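Local atomic coordinates of avirulence protein AVRPPH3 (Pseudomonas syringae pv. phaseolicola, PDB entry 1UKF), a protein that acts as a self-cleaving cysteine protease of the C58 family, secreted by the bacterium as an avirulence factor in bean and Arabidopsis, and interacts with plant PBS1. Residues A[103-106]-A[107-111]; A[153-157]-A[158-162]. All blocks are in the same frame, centred on the assembly; numbering follows the deposited sequence.

Contact 1: residues A[103-106]-A[107-111]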
loop_
_atom_site.group_PDB
_atom_site.type_symbol
_atom_site.label_atom_id
_atom_site.label_comp_id
_atom_site.label_asym_id
_atom_site.label_seq_id
_atom_site.Cartn_x
_atom_site.Cartn_y
_atom_site.Cartn_z
ATOM N N ALA A 103 3.592 11.946 13.479
ATOM C CA ALA A 103 3.111 11.038 14.512
ATOM C C ALA A 103 1.589 11.019 14.471
ATOM O O ALA A 103 0.971 9.964 14.607
ATOM C CB ALA A 103 3.594 11.490 15.883
ATOM N N GLN A 104 0.989 12.190 14.276
ATOM C CA GLN A 104 -0.464 12.300 14.209
ATOM C C GLN A 104 -0.993 11.542 12.999
ATOM O O GLN A 104 -1.960 10.786 13.103
ATOM C CB GLN A 104 -0.890 13.768 14.118
ATOM C CG GLN A 104 -2.399 13.966 14.106
ATOM C CD GLN A 104 -2.803 15.420 13.944
ATOM O OE1 GLN A 104 -2.409 16.279 14.731
ATOM N NE2 GLN A 104 -3.600 15.701 12.918
ATOM N N LEU A 105 -0.361 11.751 11.849
ATOM C CA LEU A 105 -0.767 11.074 10.623
ATOM C C LEU A 105 -0.641 9.567 10.815
ATOM O O LEU A 105 -1.564 8.812 10.509
ATOM C CB LEU A 105 0.105 11.531 9.450
ATOM C CG LEU A 105 -0.101 10.825 8.106
ATOM C CD1 LEU A 105 -1.559 10.911 7.692
ATOM C CD2 LEU A 105 0.794 11.466 7.055
ATOM N N GLY A 106 0.509 9.142 11.330
ATOM C CA GLY A 106 0.737 7.728 11.566
ATOM C C GLY A 106 -0.281 7.139 12.522
ATOM O O GLY A 106 -0.731 6.011 12.338
ATOM N N GLN A 107 -0.648 7.903 13.546
ATOM C CA GLN A 107 -1.620 7.445 14.530
ATOM C C GLN A 107 -3.007 7.270 13.922
ATOM O O GLN A 107 -3.665 6.251 14.142
ATOM C CB GLN A 107 -1.695 8.431 15.699
ATOM C CG GLN A 107 -2.744 8.073 16.741
ATOM C CD GLN A 107 -2.524 6.696 17.335
ATOM O OE1 GLN A 107 -1.486 6.429 17.943
ATOM N NE2 GLN A 107 -3.501 5.814 17.161
ATOM N N THR A 108 -3.452 8.265 13.161
ATOM C CA THR A 108 -4.766 8.204 12.537
ATOM C C THR A 108 -4.858 7.034 11.567
ATOM O O THR A 108 -5.826 6.274 11.587
ATOM C CB THR A 108 -5.090 9.509 11.783
ATOM O OG1 THR A 108 -5.061 10.605 12.706
ATOM C CG2 THR A 108 -6.469 9.429 11.144
ATOM N N VAL A 109 -3.849 6.888 10.716
ATOM C CA VAL A 109 -3.841 5.800 9.749
ATOM C C VAL A 109 -3.766 4.448 10.457
ATOM O O VAL A 109 -4.454 3.505 10.078
ATOM C CB VAL A 109 -2.659 5.944 8.759
ATOM C CG1 VAL A 109 -2.599 4.733 7.835
ATOM C CG2 VAL A 109 -2.829 7.217 7.937
ATOM N N ALA A 110 -2.939 4.361 11.494
ATOM C CA ALA A 110 -2.798 3.118 12.246
ATOM C C ALA A 110 -4.129 2.701 12.864
ATOM O O ALA A 110 -4.475 1.519 12.880
ATOM C CB ALA A 110 -1.746 3.282 13.337
ATOM N N HIS A 111 -4.874 3.672 13.379
ATOM C CA HIS A 111 -6.167 3.379 13.984
ATOM C C HIS A 111 -7.102 2.767 12.949
ATOM O O HIS A 111 -7.949 1.931 13.274
ATOM C CB HIS A 111 -6.795 4.654 14.550
ATOM C CG HIS A 111 -8.170 4.451 15.106
ATOM N ND1 HIS A 111 -8.423 3.645 16.196
ATOM C CD2 HIS A 111 -9.369 4.941 14.714
ATOM C CE1 HIS A 111 -9.720 3.649 16.451
ATOM N NE2 HIS A 111 -10.316 4.428 15.567
#

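Contact 2: residues A[153-157]-A[158-162]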
loop_
_atom_site.group_PDB
_atom_site.type_symbol
_atom_site.label_atom_id
_atom_site.label_comp_id
_atom_site.label_asym_id
_atom_site.label_seq_id
_atom_site.Cartn_x
_atom_site.Cartn_y
_atom_site.Cartn_z
ATOM N N PHE A 153 7.466 -4.921 6.131
ATOM C CA PHE A 153 7.697 -4.510 7.509
ATOM C C PHE A 153 6.614 -5.141 8.364
ATOM O O PHE A 153 5.524 -5.451 7.875
ATOM C CB PHE A 153 7.617 -2.987 7.640
ATOM C CG PHE A 153 8.588 -2.250 6.767
ATOM C CD1 PHE A 153 8.313 -2.038 5.419
ATOM C CD2 PHE A 153 9.794 -1.796 7.287
ATOM C CE1 PHE A 153 9.232 -1.385 4.597
ATOM C CE2 PHE A 153 10.719 -1.144 6.479
ATOM C CZ PHE A 153 10.437 -0.938 5.129
ATOM N N GLN A 154 6.912 -5.329 9.641
ATOM C CA GLN A 154 5.951 -5.909 10.562
ATOM C C GLN A 154 6.085 -5.285 11.936
ATOM O O GLN A 154 7.179 -4.892 12.354
ATOM C CB GLN A 154 6.148 -7.424 10.663
ATOM C CG GLN A 154 5.626 -8.193 9.456
ATOM C CD GLN A 154 5.845 -9.686 9.579
ATOM O OE1 GLN A 154 5.918 -10.222 10.687
ATOM N NE2 GLN A 154 5.930 -10.372 8.441
ATOM N N SER A 155 4.957 -5.184 12.628
ATOM C CA SER A 155 4.921 -4.625 13.971
ATOM C C SER A 155 3.704 -5.187 14.674
ATOM O O SER A 155 2.859 -5.833 14.061
ATOM C CB SER A 155 4.789 -3.099 13.922
ATOM O OG SER A 155 3.476 -2.701 13.549
ATOM N N SER A 156 3.630 -4.963 15.975
ATOM C CA SER A 156 2.461 -5.391 16.720
ATOM C C SER A 156 1.443 -4.310 16.353
ATOM O O SER A 156 1.811 -3.277 15.787
ATOM C CB SER A 156 2.749 -5.322 18.216
ATOM O OG SER A 156 3.102 -4.000 18.583
ATOM N N ARG A 157 0.170 -4.526 16.657
ATOM C CA ARG A 157 -0.810 -3.494 16.356
ATOM C C ARG A 157 -0.438 -2.264 17.191
ATOM O O ARG A 157 -0.611 -1.128 16.757
ATOM C CB ARG A 157 -2.231 -3.962 16.699
ATOM C CG ARG A 157 -2.676 -5.218 15.960
ATOM C CD ARG A 157 -4.198 -5.365 15.943
ATOM N NE ARG A 157 -4.810 -5.329 17.270
ATOM C CZ ARG A 157 -5.316 -6.384 17.904
ATOM N NH1 ARG A 157 -5.283 -7.588 17.349
ATOM N NH2 ARG A 157 -5.890 -6.225 19.089
ATOM N N SER A 158 0.102 -2.512 18.383
ATOM C CA SER A 158 0.506 -1.450 19.302
ATOM C C SER A 158 1.522 -0.477 18.709
ATOM O O SER A 158 1.427 0.735 18.910
ATOM C CB SER A 158 1.109 -2.051 20.580
ATOM O OG SER A 158 0.204 -2.922 21.236
ATOM N N ALA A 159 2.497 -1.015 17.982
ATOM C CA ALA A 159 3.559 -0.203 17.395
ATOM C C ALA A 159 3.305 0.272 15.967
ATOM O O ALA A 159 4.144 0.954 15.379
ATOM C CB ALA A 159 4.876 -0.969 17.457
ATOM N N ALA A 160 2.150 -0.074 15.412
ATOM C CA ALA A 160 1.822 0.333 14.050
ATOM C C ALA A 160 1.969 1.843 13.824
ATOM O O ALA A 160 2.426 2.269 12.769
ATOM C CB ALA A 160 0.410 -0.121 13.691
ATOM N N PRO A 161 1.574 2.674 14.804
ATOM C CA PRO A 161 1.717 4.119 14.595
ATOM C C PRO A 161 3.168 4.524 14.341
ATOM O O PRO A 161 3.439 5.422 13.543
ATOM C CB PRO A 161 1.186 4.710 15.899
ATOM C CG PRO A 161 0.151 3.721 16.314
ATOM C CD PRO A 161 0.829 2.395 16.045
ATOM N N GLN A 162 4.090 3.857 15.031
ATOM C CA GLN A 162 5.515 4.142 14.901
ATOM C C GLN A 162 6.030 3.703 13.539
ATOM O O GLN A 162 6.848 4.386 12.927
ATOM C CB GLN A 162 6.294 3.436 16.008
#

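Contact 1: residues A[103-106]-A[107-111]
Ala-103 to Gly-106 lead straight into Gln-107 to His-111 as consecutive turns of one alpha helix, and four backbone hydrogen bonds, each spanning four residues, tie the first segment to the second. The bond from Gln-107 N to Ala-103 O is 2.8 Å long and noticeably bent, with an angle of 147° at the hydrogen. That from Val-109 N to Leu-105 O measures 3.0 Å and is much straighter, at 172°. Between these two, Thr-108 N reaches Gln-104 O at 2.9 Å, while Ala-110 N closes the series on Gly-106 O.

Side chains add to this ladder on two faces. On the buried face, Leu-105 and Val-109 lie side by side and point the same way, with Leu-105 CD1 3.9 Å from Val-109 CG2. That same valine methyl rests beside its own backbone N and comes within 3.3 Å of Leu-105 O, against the carbonyl that already accepts the valine N-H. The setting is the papain-like fold of this protease, in which helix 102-113 packs against strand 88-97, at one edge of the sheet, and helix 160-173. Leu-105 and Thr-108 touch Val-96 of that strand, whereas Val-109 meets Ile-164 and Ala-103 meets Lys-165 of the neighbouring helix.

Thr-108 illustrates how a hydroxyl can fold back on its helix. With chi1 at -60°, OG1 sits beside the backbone N and CG2 takes the anti position, which brings OG1 to 3.1 Å from Gln-104 O. This carbonyl, already bonded to Thr-108 N, is a possible acceptor for the hydroxyl proton too, although another acceptor competes for it. At Gly-106 the packing is close: Ala-110 CB lies 3.1 Å from Gly-106 O.

Contact 2: residues A[153-157]-A[158-162]
A type I beta turn from Arg-157 to Ala-160 carries the chain out of strand 151-156, which lies next to the outermost strand 6-9, and into helix 160-173, and Ser-156, just ahead of the turn, reaches in to Ala-159. The Ala-159 N-H is directed mainly at Ser-156 OG, 3.1 Å from Ala-159 N, with a weak second bond to Ser-156 O at 3.2 Å. Side chain and carbonyl of one serine thus meet the amide three residues on, which matches an ST motif. A chi1 of 59° makes this possible by holding OG between the backbone N and the carbonyl carbon, facing the turn.

The turn itself closes through Ala-160 N and Arg-157 O, 3.2 Å apart. Here the donor stands well above the carbonyl plane, 70° out of it, and approaches away from the lone pairs. Alongside, Ser-155 CB packs 4.1 Å from Ala-159 CB. Ser-155 OG gives its proton to Ser-156 O at 2.8 Å, giving that carbonyl a second donor. Pro-161 follows with its CD 3.9 Å from Arg-157 O.

Outside partners place the bend in the fold: Arg-157 NH1 bonds to Gly-140 O, while Ser-155 and Ala-160 both touch Phe-143 of the adjacent strand 142-147.

Neighbouring serines therefore play complementary parts. The Ser-155 bond probably steadies the Ser-156 carbonyl as the strand ends, while the Ser-156 hydroxyl satisfies the Ala-159 amide, and Pro-161, lacking an N-H, asks for no acceptor in the first turn of the helix.

Separate stretches of chain, contact 1 first, come together in space: the centres of contacts 1 and 2 lie 11 Å apart and their side chains touch directly. The start of helix 160-173 leans on the middle of helix 102-113, with Pro-161 CG 3.6 Å from Ala-110 CB. From the same proline, CG is also 3.6 Å from Gln-107 OE1, so one ring carbon touches both a methyl and an amide oxygen. Both contacts lie away from the active-site residues Cys-18, His-132 and Asp-147. The sheet still relates contact 2 to them: its strand 151-156 pairs antiparallel with strand 142-147, which ends at Asp-147, and contact 1 joins through its packing on contact 2.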